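Local atomic coordinates of pseudopodium-enriched atypical kinase 1 (Homo sapiens, PDB entry 6BHC), a protein that is classed as a pseudokinase, with a protein kinase fold that has an unusual catalytic cleft and dimerizes in a novel way. Residues H103-A106 with V107-S110; K276-E279 with F280-G283. The protein carries 1 engineered substitution. All coordinates share one frame; numbering follows the deposited sequence.

Interaction 1. Residues H103-A106 with V107-S110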
loop_
_atom_site.group_PDB
_atom_site.type_symbol
_atom_site.label_atom_id
_atom_site.label_comp_id
_atom_site.label_asym_id
_atom_site.label_seq_id
_atom_site.Cartn_x
_atom_site.Cartn_y
_atom_site.Cartn_z
ATOM N N HIS A 103 42.285 5.520 14.008
ATOM C CA HIS A 103 41.415 6.429 14.744
ATOM C C HIS A 103 40.043 6.532 14.087
ATOM O O HIS A 103 39.032 6.703 14.767
ATOM C CB HIS A 103 42.051 7.817 14.850
ATOM C CG HIS A 103 41.218 8.806 15.604
ATOM N ND1 HIS A 103 40.915 8.659 16.940
ATOM C CD2 HIS A 103 40.622 9.955 15.208
ATOM C CE1 HIS A 103 40.169 9.676 17.335
ATOM N NE2 HIS A 103 39.976 10.477 16.303
ATOM N N SER A 104 40.018 6.436 12.754
ATOM C CA SER A 104 38.748 6.473 12.038
ATOM C C SER A 104 37.885 5.269 12.390
ATOM O O SER A 104 36.661 5.389 12.523
ATOM C CB SER A 104 38.994 6.537 10.530
ATOM O OG SER A 104 37.771 6.514 9.811
ATOM N N LEU A 105 38.506 4.099 12.547
ATOM C CA LEU A 105 37.751 2.910 12.933
ATOM C C LEU A 105 37.290 2.994 14.382
ATOM O O LEU A 105 36.183 2.555 14.709
ATOM C CB LEU A 105 38.595 1.655 12.709
ATOM C CG LEU A 105 38.883 1.262 11.259
ATOM C CD1 LEU A 105 39.866 0.104 11.202
ATOM C CD2 LEU A 105 37.596 0.905 10.536
ATOM N N ALA A 106 38.118 3.561 15.263
ATOM C CA ALA A 106 37.767 3.614 16.679
ATOM C C ALA A 106 36.536 4.481 16.918
ATOM O O ALA A 106 35.634 4.098 17.673
ATOM C CB ALA A 106 38.952 4.129 17.496
ATOM N N VAL A 107 36.475 5.651 16.279
ATOM C CA VAL A 107 35.344 6.549 16.492
ATOM C C VAL A 107 34.090 6.004 15.817
ATOM O O VAL A 107 32.994 6.044 16.388
ATOM C CB VAL A 107 35.689 7.966 15.995
ATOM C CG1 VAL A 107 34.470 8.872 16.075
ATOM C CG2 VAL A 107 36.837 8.543 16.806
ATOM N N ARG A 108 34.231 5.472 14.601
ATOM C CA ARG A 108 33.074 5.008 13.844
ATOM C C ARG A 108 32.518 3.692 14.378
ATOM O O ARG A 108 31.311 3.447 14.266
ATOM C CB ARG A 108 33.446 4.867 12.366
ATOM C CG ARG A 108 32.269 4.644 11.438
ATOM C CD ARG A 108 32.690 4.791 9.985
ATOM N NE ARG A 108 33.842 3.954 9.662
ATOM C CZ ARG A 108 33.762 2.668 9.341
ATOM N NH1 ARG A 108 32.583 2.062 9.304
ATOM N NH2 ARG A 108 34.863 1.984 9.060
ATOM N N GLN A 109 33.366 2.837 14.956
ATOM C CA GLN A 109 32.884 1.570 15.497
ATOM C C GLN A 109 32.028 1.765 16.742
ATOM O O GLN A 109 31.192 0.906 17.048
ATOM C CB GLN A 109 34.066 0.649 15.807
ATOM C CG GLN A 109 33.702 -0.785 16.150
ATOM C CD GLN A 109 34.928 -1.645 16.387
ATOM O OE1 GLN A 109 36.055 -1.221 16.127
ATOM N NE2 GLN A 109 34.717 -2.858 16.886
ATOM N N SER A 110 32.206 2.873 17.459
ATOM C CA SER A 110 31.419 3.152 18.654
ATOM C C SER A 110 30.028 3.689 18.344
ATOM O O SER A 110 29.261 3.943 19.276
ATOM C CB SER A 110 32.165 4.144 19.553
ATOM O OG SER A 110 32.374 5.380 18.892
#
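Val107 lays its CG2 methyl over one face of the His103 imidazole, a CH-pi contact with the carbon 3.9 Å from the ring centroid and 28° off the ring normal. The valine holds CG2 beside its own backbone N, which brings this branch back toward the preceding turn; there it also rests 3.5 Å from His103 O. His103 NE2, under the same methyl, is hydrogen-bonded to Ala246 O.

The neighbouring side chain, Arg108, packs along its own helix and reaches beyond it at the tip. Its CB packs 3.3 Å from Ser104 O, the carbonyl that accepts the Arg108 amide. CG continues anti to the backbone N (chi1 -169°), and CD extends the chain before a bend at chi3 turns NE back toward Leu105. At the tip, Arg108 NH2 lies 3.3 Å from Leu105 CD2, the two side chains running alongside each other in the same direction. NH1 instead forms a salt bridge with Asp120 and a hydrogen bond to Gln118 O.

The backbone carries three successive i to i+4 bonds, of which Gln109 N to Leu105 O, at 2.8 Å, is the shortest. Ser110 OG bonds back to Val107 O at 2.7 Å.

Helix 104-109 occupies the position of helix C in the kinase N-lobe. Ser104 OG bonds to Phe243 N, in a segment that probably corresponds to the DFG motif of active kinases. The chemistry is divided accordingly: one methyl lies over a face of the imidazole and another beside the guanidinium, while His103 NE2, Ser104 OG and Arg108 NH1 find partners beyond the helix and tie it to its surroundings.

Interaction 2. Residues K276-E279 with F280-G283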
loop_
_atom_site.group_PDB
_atom_site.type_symbol
_atom_site.label_atom_id
_atom_site.label_comp_id
_atom_site.label_asym_id
_atom_site.label_seq_id
_atom_site.Cartn_x
_atom_site.Cartn_y
_atom_site.Cartn_z
ATOM N N LYS A 276 29.914 23.716 16.544
ATOM C CA LYS A 276 29.197 24.014 15.312
ATOM C C LYS A 276 30.095 23.831 14.092
ATOM O O LYS A 276 29.883 24.460 13.054
ATOM C CB LYS A 276 28.628 25.432 15.351
ATOM C CG LYS A 276 27.623 25.681 16.464
ATOM C CD LYS A 276 26.263 25.098 16.127
ATOM C CE LYS A 276 25.229 25.472 17.178
ATOM N NZ LYS A 276 25.057 26.949 17.296
ATOM N N CYS A 277 31.102 22.963 14.209
ATOM C CA CYS A 277 32.077 22.797 13.134
ATOM C C CYS A 277 31.456 22.131 11.911
ATOM O O CYS A 277 31.667 22.575 10.777
ATOM C CB CYS A 277 33.275 21.990 13.634
ATOM S SG CYS A 277 34.516 21.646 12.365
ATOM N N ASP A 278 30.689 21.056 12.119
ATOM C CA ASP A 278 30.117 20.338 10.982
ATOM C C ASP A 278 29.064 21.168 10.258
ATOM O O ASP A 278 28.926 21.059 9.033
ATOM C CB ASP A 278 29.524 19.005 11.436
ATOM C CG ASP A 278 30.590 17.998 11.830
ATOM O OD1 ASP A 278 31.763 18.186 11.442
ATOM O OD2 ASP A 278 30.252 17.012 12.520
ATOM N N GLU A 279 28.315 21.998 10.989
ATOM C CA GLU A 279 27.350 22.878 10.340
ATOM C C GLU A 279 28.045 23.878 9.423
ATOM O O GLU A 279 27.581 24.140 8.307
ATOM C CB GLU A 279 26.509 23.606 11.392
ATOM C CG GLU A 279 25.472 22.732 12.097
ATOM C CD GLU A 279 26.064 21.864 13.195
ATOM O OE1 GLU A 279 27.296 21.907 13.398
ATOM O OE2 GLU A 279 25.293 21.140 13.861
ATOM N N PHE A 280 29.169 24.439 9.875
ATOM C CA PHE A 280 29.895 25.408 9.060
ATOM C C PHE A 280 30.457 24.763 7.798
ATOM O O PHE A 280 30.419 25.364 6.719
ATOM C CB PHE A 280 31.013 26.051 9.881
ATOM C CG PHE A 280 31.813 27.073 9.126
ATOM C CD1 PHE A 280 31.385 28.388 9.050
ATOM C CD2 PHE A 280 32.996 26.721 8.498
ATOM C CE1 PHE A 280 32.119 29.332 8.359
ATOM C CE2 PHE A 280 33.737 27.659 7.806
ATOM C CZ PHE A 280 33.298 28.966 7.737
ATOM N N GLN A 281 30.983 23.540 7.911
ATOM C CA GLN A 281 31.535 22.872 6.736
ATOM C C GLN A 281 30.443 22.453 5.761
ATOM O O GLN A 281 30.690 22.379 4.551
ATOM C CB GLN A 281 32.372 21.665 7.160
ATOM C CG GLN A 281 33.672 22.038 7.856
ATOM C CD GLN A 281 34.547 20.834 8.163
ATOM O OE1 GLN A 281 34.092 19.691 8.134
ATOM N NE2 GLN A 281 35.817 21.090 8.460
ATOM N N THR A 282 29.235 22.182 6.261
ATOM C CA THR A 282 28.119 21.871 5.374
ATOM C C THR A 282 27.735 23.075 4.521
ATOM O O THR A 282 27.322 22.910 3.367
ATOM C CB THR A 282 26.921 21.386 6.194
ATOM O OG1 THR A 282 27.296 20.222 6.942
ATOM C CG2 THR A 282 25.750 21.035 5.289
ATOM N N GLY A 283 27.878 24.288 5.061
ATOM C CA GLY A 283 27.599 25.475 4.273
ATOM C C GLY A 283 28.558 25.651 3.113
ATOM O O GLY A 283 28.168 26.132 2.045
#
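Thr282 grips Asp278 O twice, with its backbone N at 3.0 Å and its OG1 at 2.8 Å. The two donors come from opposite faces of the carbonyl plane, so the oxygen is held between them. With OG1 beside its own backbone N (chi1 -59°), the hydroxyl is directed back along the helix onto the carbonyl one turn earlier. A valine in its place would probably leave this buried carbonyl oxygen with the amide as its sole donor within the turn.

One residue earlier, Gln281 N bonds to Cys277 O at 3.1 Å, and Gln281 CG lies 3.6 Å from that same oxygen. The extended glutamine passes Cys277 SG, which is 4.2 Å from NE2, a contact and no more. Its amide is occupied at both atoms: OE1 accepts from Leu204 N, and NE2 donates to Arg263 O.

The next shell ties the turn to the rest of the C-lobe. Asp278 OD2 and OD1 accept from His201 N and Cys202 N, the arrangement by which the aspartate of helix F supports the catalytic-loop backbone in protein kinases. Glu279 OE2 forms a salt bridge with Lys195, while the Phe280 ring meets that of Phe296 with the planes at about 40°. Leu191 and Leu332 touch Thr282 from helices 173-194 and 322-332.

Helix 277-289 corresponds to helix F, at the heart of the C-lobe. Carbonyls 276-279 each accept an amide one turn on, and Lys276 O also accepts from Arg340. Thr282 bonds within the helix, whereas Lys276, Asp278, Glu279 and Gln281 bond outward, satisfying polar ends in a largely buried setting.

Both contacts are local, between residues one turn apart along a single helix of one kinase domain, yet they illustrate different settings. Interaction 1 belongs to the short helix of the N-lobe, partly buried and about 19 Å from the centre of the chain; interaction 2 opens a longer helix in the C-lobe core, about 13 Å from it. Their centres are about 21 Å apart and they do not touch. At 103-110, the distinctive local contact is a methyl on an imidazole face, and half of the residues are exposed. At 276-283 a hydroxyl reinforces a main-chain carbonyl, and six residues are buried. Neither contact touches the second chain of the assembly.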